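Local coordinates for conserved exported protein (Bacteroides fragilis, PDB 3CLW) that probably hydrolyses O-glycosidic bonds, as a TIM-barrel relative of the family 30 glycoside hydrolases, at residues G335-V338 and A339-H343; L362-V366 and P367-L371; T395-N398 and Y399-F402; V464-T468 and I469-L473. All blocks are in the same frame, centred on the assembly; numbering follows the deposited sequence.

Interactions 1, 3 and 4 form a chain of touching contacts that leads from the TIM barrel into the strands following it. Helix 328-347 of interaction 1 meets helix 391-400 of interaction 3, their centres about 11 Å apart, where Gly335 O lies 2.8 Å from Thr395 OG1 and Tyr399 packs on Ile342 and His343. The same helix 391-400 reaches interaction 4, also about 11 Å away between centres, through Asn398 ND2, 2.9 Å from Thr467 OG1, and through Phe402 against Tyr465. Interaction 2 touches none of the others; its centre lies about 17 Å from that of interaction 1, and its nearest atoms are about 5 Å from interaction 3.

Interaction 1 (G335-V338 and A339-H343); sequences GLYV and ARIIH
Tyr337 and Arg340, one helical turn apart on helix 328-347, meet obliquely: guanidinium NH2 lies 3.9 Å from ring atom CD2, with the two planes 58° apart. Arg340 gets there by leaving the backbone extended and then bending at chi3 (72°). Among the apolar contacts, Ile341 CD1 approaches Tyr337 CE1 at 4.1 Å, also obliquely, and Val338 CG1 and Ile342 CD1 are just within packing range.

The backbone bonds are those of an alpha helix. Ala339 N to Gly335 O and Ile342 N to Val338 O both measure 3.0 Å, whereas Ile341 N to Tyr337 O is weak at 3.3 Å. That last carbonyl has a second donor: a water gives a hydrogen to Tyr337 O at 3.2 Å and accepts one from Arg340 NE at 2.9 Å, while sitting over the centre of one face of the Tyr337 ring.

Beyond the helix, Arg340 NH2 forms a salt bridge with Glu321, and Tyr337 OH bonds to Glu317. Helix 328-347 connects barrel strands 307-310 and 353-356, and Val338 packs on Trp354 and Trp356. The chemistry implies that the buried guanidinium probably stays charged, balanced by Glu321 and linked through water to a carbonyl whose helical bond is long.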
loop_
_atom_site.group_PDB
_atom_site.type_symbol
_atom_site.label_atom_id
_atom_site.label_comp_id
_atom_site.label_asym_id
_atom_site.label_seq_id
_atom_site.Cartn_x
_atom_site.Cartn_y
_atom_site.Cartn_z
ATOM N N GLY A 335 -7.610 -8.368 -11.522
ATOM C CA GLY A 335 -7.101 -7.064 -11.906
ATOM C C GLY A 335 -8.134 -5.932 -11.824
ATOM O O GLY A 335 -7.843 -4.850 -11.318
ATOM N N LEU A 336 -9.344 -6.178 -12.330
ATOM C CA LEU A 336 -10.420 -5.185 -12.259
ATOM C C LEU A 336 -11.010 -5.034 -10.857
ATOM O O LEU A 336 -11.378 -3.939 -10.484
ATOM C CB LEU A 336 -11.536 -5.507 -13.248
ATOM C CG LEU A 336 -11.235 -5.466 -14.744
ATOM C CD1 LEU A 336 -12.264 -6.314 -15.462
ATOM C CD2 LEU A 336 -11.222 -4.052 -15.295
ATOM N N TYR A 337 -11.089 -6.116 -10.081
ATOM C CA TYR A 337 -11.566 -6.049 -8.694
ATOM C C TYR A 337 -10.706 -5.088 -7.857
ATOM O O TYR A 337 -11.229 -4.269 -7.071
ATOM C CB TYR A 337 -11.546 -7.444 -8.092
ATOM C CG TYR A 337 -12.072 -7.588 -6.672
ATOM C CD1 TYR A 337 -11.209 -7.532 -5.583
ATOM C CD2 TYR A 337 -13.438 -7.849 -6.425
ATOM C CE1 TYR A 337 -11.659 -7.690 -4.298
ATOM C CE2 TYR A 337 -13.913 -8.038 -5.122
ATOM C CZ TYR A 337 -13.009 -7.945 -4.058
ATOM O OH TYR A 337 -13.442 -8.123 -2.758
ATOM N N VAL A 338 -9.389 -5.174 -8.050
ATOM C CA VAL A 338 -8.458 -4.368 -7.286
ATOM C C VAL A 338 -8.423 -2.965 -7.842
ATOM O O VAL A 338 -8.374 -2.028 -7.083
ATOM C CB VAL A 338 -7.039 -4.984 -7.227
ATOM C CG1 VAL A 338 -6.105 -4.106 -6.431
ATOM C CG2 VAL A 338 -7.073 -6.362 -6.600
ATOM N N ALA A 339 -8.458 -2.816 -9.165
ATOM C CA ALA A 339 -8.551 -1.482 -9.757
ATOM C C ALA A 339 -9.772 -0.702 -9.219
ATOM O O ALA A 339 -9.739 0.498 -9.119
ATOM C CB ALA A 339 -8.578 -1.554 -11.255
ATOM N N ARG A 340 -10.845 -1.408 -8.894
ATOM C CA ARG A 340 -12.053 -0.800 -8.318
ATOM C C ARG A 340 -11.809 -0.313 -6.879
ATOM O O ARG A 340 -12.233 0.790 -6.509
ATOM C CB ARG A 340 -13.217 -1.808 -8.341
ATOM C CG ARG A 340 -14.471 -1.286 -7.612
ATOM C CD ARG A 340 -15.702 -2.111 -7.927
ATOM N NE ARG A 340 -15.631 -3.414 -7.286
ATOM C CZ ARG A 340 -16.645 -4.266 -7.270
ATOM N NH1 ARG A 340 -17.796 -3.943 -7.874
ATOM N NH2 ARG A 340 -16.525 -5.429 -6.651
ATOM N N ILE A 341 -11.104 -1.119 -6.084
ATOM C CA ILE A 341 -10.661 -0.645 -4.789
ATOM C C ILE A 341 -9.853 0.635 -4.950
ATOM O O ILE A 341 -10.107 1.620 -4.235
ATOM C CB ILE A 341 -9.825 -1.666 -4.010
ATOM C CG1 ILE A 341 -10.613 -2.945 -3.773
ATOM C CG2 ILE A 341 -9.418 -1.072 -2.652
ATOM C CD1 ILE A 341 -9.752 -4.144 -3.437
ATOM N N ILE A 342 -8.909 0.634 -5.895
ATOM C CA ILE A 342 -8.056 1.797 -6.076
ATOM C C ILE A 342 -8.878 3.050 -6.400
ATOM O O ILE A 342 -8.716 4.099 -5.741
ATOM C CB ILE A 342 -6.929 1.580 -7.127
ATOM C CG1 ILE A 342 -5.925 0.540 -6.613
ATOM C CG2 ILE A 342 -6.191 2.927 -7.441
ATOM C CD1 ILE A 342 -4.884 0.045 -7.648
ATOM N N HIS A 343 -9.750 2.932 -7.405
ATOM C CA HIS A 343 -10.552 4.060 -7.836
ATOM C C HIS A 343 -11.376 4.681 -6.695
ATOM O O HIS A 343 -11.414 5.892 -6.536
ATOM C CB HIS A 343 -11.480 3.645 -8.954
ATOM C CG HIS A 343 -12.504 4.682 -9.284
ATOM N ND1 HIS A 343 -12.266 5.700 -10.179
ATOM C CD2 HIS A 343 -13.758 4.873 -8.820
ATOM C CE1 HIS A 343 -13.337 6.467 -10.258
ATOM N NE2 HIS A 343 -14.250 5.988 -9.437
HETATM O O HOH W 1 -13.847 -4.407 -5.294
#

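Interaction 2 (L362-V366 and P367-L371); sequences LGEDV and PIQLL
Gln369 swings its CG away from its own backbone N (chi1 174°) and continues extended through chi2 (168°), which carries the amide back over the loop to Leu362 and Gly363. This loop, 362-367, joins two neighbouring parallel strands, 360-361 and 368-371, of a small three-stranded mixed sheet.

The one direct hydrogen bond between the two segments runs from Gln369 NE2 to Leu362 O, 2.9 Å long and nearly straight at 165°. The acceptor lies in the amide plane of Gln369, but the donor sits above the plane of the Leu362 carbonyl. Along the way, Gln369 CG passes 3.4 Å from Gly363 O, and on the other branch of the amide OE1 rests 3.9 Å from Glu364 CB. The carboxylate of Glu364 is engaged elsewhere, in a salt bridge with Arg330 and a hydrogen bond with Ser331 OG.

Backbone bonds of Ile368 with Ala359 and of Leu370 with Ser361 join the strand to 360-361, and Gln369 pairs with Ser388 of strand 386-389. Leu362 CD1 and Leu370 CD2 make a loose apolar contact at 4.5 Å. At the backbone, one water donates to both carbonyls, 2.6 Å from Leu362 O and 2.7 Å from Leu370 O.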
loop_
_atom_site.group_PDB
_atom_site.type_symbol
_atom_site.label_atom_id
_atom_site.label_comp_id
_atom_site.label_asym_id
_atom_site.label_seq_id
_atom_site.Cartn_x
_atom_site.Cartn_y
_atom_site.Cartn_z
ATOM N N LEU A 362 3.360 -16.397 -3.713
ATOM C CA LEU A 362 3.243 -17.687 -4.387
ATOM C C LEU A 362 1.858 -17.855 -4.985
ATOM O O LEU A 362 1.658 -18.703 -5.838
ATOM C CB LEU A 362 3.553 -18.829 -3.414
ATOM C CG LEU A 362 5.026 -19.207 -3.202
ATOM C CD1 LEU A 362 5.855 -18.081 -2.612
ATOM C CD2 LEU A 362 5.032 -20.370 -2.260
ATOM N N GLY A 363 0.908 -17.038 -4.534
ATOM C CA GLY A 363 -0.495 -17.118 -4.977
ATOM C C GLY A 363 -0.756 -16.071 -6.032
ATOM O O GLY A 363 0.159 -15.326 -6.394
ATOM N N GLU A 364 -1.994 -15.996 -6.522
ATOM C CA GLU A 364 -2.378 -14.954 -7.485
ATOM C C GLU A 364 -3.168 -13.872 -6.746
ATOM O O GLU A 364 -4.382 -13.716 -6.940
ATOM C CB GLU A 364 -3.167 -15.514 -8.687
ATOM C CG GLU A 364 -3.058 -14.631 -9.968
ATOM C CD GLU A 364 -4.048 -15.015 -11.112
ATOM O OE1 GLU A 364 -4.750 -16.046 -11.034
ATOM O OE2 GLU A 364 -4.137 -14.263 -12.097
ATOM N N ASP A 365 -2.476 -13.130 -5.884
ATOM C CA ASP A 365 -3.159 -12.223 -4.949
ATOM C C ASP A 365 -2.470 -10.863 -4.805
ATOM O O ASP A 365 -2.900 -10.046 -4.027
ATOM C CB ASP A 365 -3.304 -12.901 -3.597
ATOM C CG ASP A 365 -2.052 -13.667 -3.192
ATOM O OD1 ASP A 365 -0.930 -13.233 -3.493
ATOM O OD2 ASP A 365 -2.186 -14.745 -2.582
ATOM N N VAL A 366 -1.418 -10.634 -5.593
ATOM C CA VAL A 366 -0.630 -9.391 -5.598
ATOM C C VAL A 366 -0.079 -9.233 -7.039
ATOM O O VAL A 366 -0.457 -10.014 -7.905
ATOM C CB VAL A 366 0.502 -9.398 -4.545
ATOM C CG1 VAL A 366 -0.059 -9.465 -3.098
ATOM C CG2 VAL A 366 1.487 -10.515 -4.809
ATOM N N PRO A 367 0.694 -8.166 -7.315
ATOM C CA PRO A 367 1.289 -7.911 -8.650
ATOM C C PRO A 367 2.130 -9.047 -9.270
ATOM O O PRO A 367 1.994 -9.318 -10.457
ATOM C CB PRO A 367 2.158 -6.681 -8.413
ATOM C CG PRO A 367 1.461 -5.996 -7.283
ATOM C CD PRO A 367 0.981 -7.062 -6.380
ATOM N N ILE A 368 3.011 -9.661 -8.494
ATOM C CA ILE A 368 3.940 -10.654 -9.023
ATOM C C ILE A 368 3.711 -11.981 -8.324
ATOM O O ILE A 368 3.740 -12.068 -7.087
ATOM C CB ILE A 368 5.447 -10.242 -8.885
ATOM C CG1 ILE A 368 5.783 -9.058 -9.792
ATOM C CG2 ILE A 368 6.383 -11.422 -9.258
ATOM C CD1 ILE A 368 7.101 -8.294 -9.380
ATOM N N GLN A 369 3.454 -13.003 -9.137
ATOM C CA GLN A 369 3.382 -14.371 -8.670
ATOM C C GLN A 369 4.683 -15.111 -9.017
ATOM O O GLN A 369 5.196 -15.009 -10.114
ATOM C CB GLN A 369 2.174 -15.087 -9.254
ATOM C CG GLN A 369 2.149 -16.569 -8.900
ATOM C CD GLN A 369 0.842 -17.209 -9.225
ATOM O OE1 GLN A 369 0.199 -16.871 -10.215
ATOM N NE2 GLN A 369 0.429 -18.145 -8.394
ATOM N N LEU A 370 5.195 -15.830 -8.038
ATOM C CA LEU A 370 6.468 -16.512 -8.102
ATOM C C LEU A 370 6.107 -17.965 -8.326
ATOM O O LEU A 370 5.319 -18.506 -7.558
ATOM C CB LEU A 370 7.150 -16.381 -6.741
ATOM C CG LEU A 370 8.204 -15.317 -6.402
ATOM C CD1 LEU A 370 8.266 -14.073 -7.324
ATOM C CD2 LEU A 370 7.999 -14.937 -4.963
ATOM N N LEU A 371 6.635 -18.573 -9.384
ATOM C CA LEU A 371 6.290 -19.976 -9.714
ATOM C C LEU A 371 7.508 -20.863 -9.510
ATOM O O LEU A 371 8.563 -20.554 -10.023
ATOM C CB LEU A 371 5.766 -20.111 -11.153
ATOM C CG LEU A 371 4.560 -19.213 -11.487
ATOM C CD1 LEU A 371 4.304 -19.090 -13.000
ATOM C CD2 LEU A 371 3.295 -19.673 -10.783
HETATM O O HOH W 2 3.446 -20.331 -6.878
#

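Interaction 3 (T395-N398 and Y399-F402); sequences TTAN and YSFF
Tyr399 lies back along the preceding turn of helix 391-400, meeting Thr395 and Thr396. Its CB is 3.3 Å from Thr396 O, and Tyr399 CG comes 4.0 Å from Asn398 C. With CG opposite its own carbonyl carbon (chi1 -69°), the ring turns one edge to the helix: CD2 is 3.5 Å from Thr395 O, which lies near the ring plane, and CE2 follows at 4.1 Å. At the tip, OH packs against His343 of helix 328-347, whose Ile342 also touches the ring.

Thr396 O takes the N-H of Ser400 at 2.7 Å in an almost straight bond (167°), and Tyr399 N adds a weak one. The helix follows barrel strand 353-356 and probably serves as the eighth helix of the TIM barrel, packed between helix 328-347 and strands 438-444 and 490-495. The Ser400 hydroxyl is turned between its backbone N and carbonyl carbon, next to Ala397 CA, and hydrogen-bonds to Met63 O.

Further on, Phe401 N bonds to Ala397 O at 3.0 Å. Phe402 presents its CD2 edge to Asn398 O, which lies 3.6 Å away near the ring plane, while Phe401 CD2 sits over the centre of one Phe402 face.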
loop_
_atom_site.group_PDB
_atom_site.type_symbol
_atom_site.label_atom_id
_atom_site.label_comp_id
_atom_site.label_asym_id
_atom_site.label_seq_id
_atom_site.Cartn_x
_atom_site.Cartn_y
_atom_site.Cartn_z
ATOM N N THR A 395 -3.141 -3.417 -13.796
ATOM C CA THR A 395 -4.221 -2.483 -13.470
ATOM C C THR A 395 -3.760 -1.457 -12.435
ATOM O O THR A 395 -4.197 -0.302 -12.485
ATOM C CB THR A 395 -5.506 -3.184 -12.993
ATOM O OG1 THR A 395 -5.238 -3.942 -11.808
ATOM C CG2 THR A 395 -6.049 -4.108 -14.094
ATOM N N THR A 396 -2.871 -1.865 -11.528
ATOM C CA THR A 396 -2.217 -0.898 -10.619
ATOM C C THR A 396 -1.402 0.099 -11.435
ATOM O O THR A 396 -1.491 1.311 -11.230
ATOM C CB THR A 396 -1.294 -1.571 -9.581
ATOM O OG1 THR A 396 -2.046 -2.502 -8.809
ATOM C CG2 THR A 396 -0.692 -0.543 -8.633
ATOM N N ALA A 397 -0.634 -0.429 -12.380
ATOM C CA ALA A 397 0.208 0.390 -13.257
ATOM C C ALA A 397 -0.564 1.447 -14.044
ATOM O O ALA A 397 -0.026 2.503 -14.297
ATOM C CB ALA A 397 1.062 -0.515 -14.207
ATOM N N ASN A 398 -1.814 1.162 -14.426
ATOM C CA ASN A 398 -2.682 2.146 -15.080
ATOM C C ASN A 398 -2.679 3.422 -14.247
ATOM O O ASN A 398 -2.684 4.533 -14.766
ATOM C CB ASN A 398 -4.135 1.622 -15.184
ATOM C CG ASN A 398 -4.397 0.843 -16.480
ATOM O OD1 ASN A 398 -4.697 1.430 -17.551
ATOM N ND2 ASN A 398 -4.301 -0.473 -16.392
ATOM N N TYR A 399 -2.680 3.237 -12.933
ATOM C CA TYR A 399 -2.583 4.352 -11.999
ATOM C C TYR A 399 -1.136 4.744 -11.710
ATOM O O TYR A 399 -0.711 5.862 -12.052
ATOM C CB TYR A 399 -3.290 4.000 -10.700
ATOM C CG TYR A 399 -4.779 3.907 -10.821
ATOM C CD1 TYR A 399 -5.582 5.056 -10.761
ATOM C CD2 TYR A 399 -5.411 2.662 -10.970
ATOM C CE1 TYR A 399 -6.988 4.970 -10.855
ATOM C CE2 TYR A 399 -6.808 2.574 -11.060
ATOM C CZ TYR A 399 -7.574 3.735 -11.006
ATOM O OH TYR A 399 -8.939 3.632 -11.097
ATOM N N SER A 400 -0.389 3.808 -11.095
ATOM C CA SER A 400 0.925 4.108 -10.546
ATOM C C SER A 400 1.934 4.640 -11.520
ATOM O O SER A 400 2.719 5.515 -11.156
ATOM C CB SER A 400 1.501 2.921 -9.733
ATOM O OG SER A 400 1.829 1.787 -10.535
ATOM N N PHE A 401 1.926 4.141 -12.755
ATOM C CA PHE A 401 2.964 4.523 -13.764
ATOM C C PHE A 401 2.759 5.977 -14.253
ATOM O O PHE A 401 3.714 6.672 -14.578
ATOM C CB PHE A 401 2.954 3.508 -14.953
ATOM C CG PHE A 401 4.047 3.716 -15.988
ATOM C CD1 PHE A 401 5.242 3.009 -15.914
ATOM C CD2 PHE A 401 3.857 4.571 -17.072
ATOM C CE1 PHE A 401 6.262 3.159 -16.919
ATOM C CE2 PHE A 401 4.872 4.753 -18.071
ATOM C CZ PHE A 401 6.068 4.043 -17.986
ATOM N N PHE A 402 1.494 6.420 -14.260
ATOM C CA PHE A 402 1.087 7.722 -14.793
ATOM C C PHE A 402 0.680 8.791 -13.725
ATOM O O PHE A 402 0.831 10.002 -13.935
ATOM C CB PHE A 402 -0.056 7.484 -15.773
ATOM C CG PHE A 402 0.333 6.641 -16.963
ATOM C CD1 PHE A 402 1.071 7.199 -18.008
ATOM C CD2 PHE A 402 -0.022 5.288 -17.027
ATOM C CE1 PHE A 402 1.433 6.434 -19.115
ATOM C CE2 PHE A 402 0.340 4.514 -18.109
ATOM C CZ PHE A 402 1.080 5.088 -19.163
#

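Interaction 4 (V464-T468 and I469-L473); sequences VYLTT and IDKNL
A beta-hairpin turns here between strand 461-467 and strand 474-480, and Thr468 and Lys471 close its tip. Thr468 N gives a hydrogen bond to Lys471 O at 3.0 Å, and Lys471 N returns a weak one to Thr468 O. Ile469 and Asp470, between them, have the backbone angles of a type I turn.

The Thr468 side chain reinforces the turn from within. Its hydroxyl stands between the backbone N and the carbonyl carbon (chi1 65°), directed toward the turn, and OG1 accepts the N-H of Asp470 at 3.0 Å, which makes an ST turn. Lys471 N adds a weaker bond to the same oxygen, and Lys471 CB packs beside it at 3.5 Å.

One step back, Lys471 O also receives a CA-H contact from Thr467 CA at 3.2 Å. Thr467 OG1 takes a weak bond from Leu473 N at 3.1 Å, while Asn398 ND2 of helix 391-400 supplies its stronger partner. Leu473 has left-handed backbone angles (phi 41°, psi 63°). Its CD1 reaches back along the first strand to Tyr465 CB at 3.6 Å, and the side chain also packs on Ala397. From outside the hairpin, Lys391 NZ bonds to Thr468 O and Asn472 OD1.

Regular pairing from Thr468-Lys471 would match Leu466 with Leu473, yet Leu466 makes its backbone bonds with Arg474. The one extra residue, next to the left-handed Leu473, is consistent with a beta bulge following a two-residue type I hairpin turn.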
loop_
_atom_site.group_PDB
_atom_site.type_symbol
_atom_site.label_atom_id
_atom_site.label_comp_id
_atom_site.label_asym_id
_atom_site.label_seq_id
_atom_site.Cartn_x
_atom_site.Cartn_y
_atom_site.Cartn_z
ATOM N N VAL A 464 -3.292 6.417 -25.272
ATOM C CA VAL A 464 -4.107 5.458 -24.573
ATOM C C VAL A 464 -3.262 4.233 -24.245
ATOM O O VAL A 464 -2.478 3.750 -25.091
ATOM C CB VAL A 464 -5.351 5.074 -25.397
ATOM C CG1 VAL A 464 -6.088 3.907 -24.771
ATOM C CG2 VAL A 464 -6.262 6.268 -25.561
ATOM N N TYR A 465 -3.423 3.762 -22.999
ATOM C CA TYR A 465 -2.763 2.564 -22.472
ATOM C C TYR A 465 -3.828 1.676 -21.869
ATOM O O TYR A 465 -4.645 2.140 -21.072
ATOM C CB TYR A 465 -1.731 2.963 -21.436
ATOM C CG TYR A 465 -0.716 3.948 -21.947
ATOM C CD1 TYR A 465 0.503 3.510 -22.494
ATOM C CD2 TYR A 465 -0.958 5.327 -21.898
ATOM C CE1 TYR A 465 1.455 4.441 -22.968
ATOM C CE2 TYR A 465 -0.014 6.249 -22.359
ATOM C CZ TYR A 465 1.178 5.803 -22.905
ATOM O OH TYR A 465 2.119 6.716 -23.365
ATOM N N LEU A 466 -3.822 0.400 -22.243
ATOM C CA LEU A 466 -4.967 -0.484 -22.049
ATOM C C LEU A 466 -4.600 -1.844 -21.458
ATOM O O LEU A 466 -3.681 -2.516 -21.962
ATOM C CB LEU A 466 -5.654 -0.692 -23.399
ATOM C CG LEU A 466 -7.077 -1.218 -23.511
ATOM C CD1 LEU A 466 -8.021 -0.298 -22.770
ATOM C CD2 LEU A 466 -7.485 -1.284 -24.967
ATOM N N THR A 467 -5.321 -2.211 -20.385
ATOM C CA THR A 467 -5.233 -3.518 -19.729
ATOM C C THR A 467 -6.565 -4.285 -19.860
ATOM O O THR A 467 -7.624 -3.811 -19.461
ATOM C CB THR A 467 -4.860 -3.389 -18.226
ATOM O OG1 THR A 467 -3.632 -2.678 -18.097
ATOM C CG2 THR A 467 -4.691 -4.768 -17.576
ATOM N N THR A 468 -6.495 -5.468 -20.450
ATOM C CA THR A 468 -7.655 -6.315 -20.614
ATOM C C THR A 468 -7.252 -7.754 -20.303
ATOM O O THR A 468 -6.123 -8.022 -19.846
ATOM C CB THR A 468 -8.178 -6.285 -22.070
ATOM O OG1 THR A 468 -7.187 -6.857 -22.929
ATOM C CG2 THR A 468 -8.484 -4.882 -22.513
ATOM N N ILE A 469 -8.179 -8.677 -20.558
ATOM C CA ILE A 469 -7.871 -10.111 -20.511
ATOM C C ILE A 469 -6.676 -10.468 -21.409
ATOM O O ILE A 469 -5.923 -11.351 -21.073
ATOM C CB ILE A 469 -9.143 -11.012 -20.819
ATOM C CG1 ILE A 469 -8.852 -12.475 -20.517
ATOM C CG2 ILE A 469 -9.597 -10.860 -22.254
ATOM C CD1 ILE A 469 -10.042 -13.409 -20.675
ATOM N N ASP A 470 -6.495 -9.747 -22.511
ATOM C CA ASP A 470 -5.418 -9.988 -23.478
ATOM C C ASP A 470 -4.189 -9.056 -23.376
ATOM O O ASP A 470 -3.137 -9.347 -23.951
ATOM C CB ASP A 470 -5.981 -9.764 -24.891
ATOM C CG ASP A 470 -6.990 -10.803 -25.300
ATOM O OD1 ASP A 470 -6.806 -12.014 -24.978
ATOM O OD2 ASP A 470 -7.989 -10.397 -25.936
ATOM N N LYS A 471 -4.339 -7.916 -22.695
ATOM C CA LYS A 471 -3.361 -6.831 -22.767
ATOM C C LYS A 471 -2.805 -6.433 -21.392
ATOM O O LYS A 471 -3.570 -6.214 -20.442
ATOM C CB LYS A 471 -4.003 -5.622 -23.459
ATOM C CG LYS A 471 -4.266 -5.814 -24.970
ATOM C CD LYS A 471 -5.363 -4.892 -25.550
ATOM C CE LYS A 471 -5.451 -4.996 -27.107
ATOM N NZ LYS A 471 -5.529 -6.436 -27.654
ATOM N N ASN A 472 -1.475 -6.362 -21.281
ATOM C CA ASN A 472 -0.822 -5.836 -20.086
ATOM C C ASN A 472 -0.422 -4.384 -20.331
ATOM O O ASN A 472 0.661 -4.119 -20.824
ATOM C CB ASN A 472 0.425 -6.643 -19.729
ATOM C CG ASN A 472 0.123 -8.135 -19.411
ATOM O OD1 ASN A 472 -0.990 -8.517 -19.021
ATOM N ND2 ASN A 472 1.143 -8.971 -19.578
ATOM N N LEU A 473 -1.297 -3.445 -19.996
ATOM C CA LEU A 473 -1.004 -2.009 -20.168
ATOM C C LEU A 473 -0.294 -1.728 -21.495
ATOM O O LEU A 473 0.846 -1.265 -21.544
ATOM C CB LEU A 473 -0.245 -1.437 -18.958
ATOM C CG LEU A 473 -0.306 0.089 -18.774
ATOM C CD1 LEU A 473 -1.750 0.596 -18.659
ATOM C CD2 LEU A 473 0.478 0.490 -17.552
#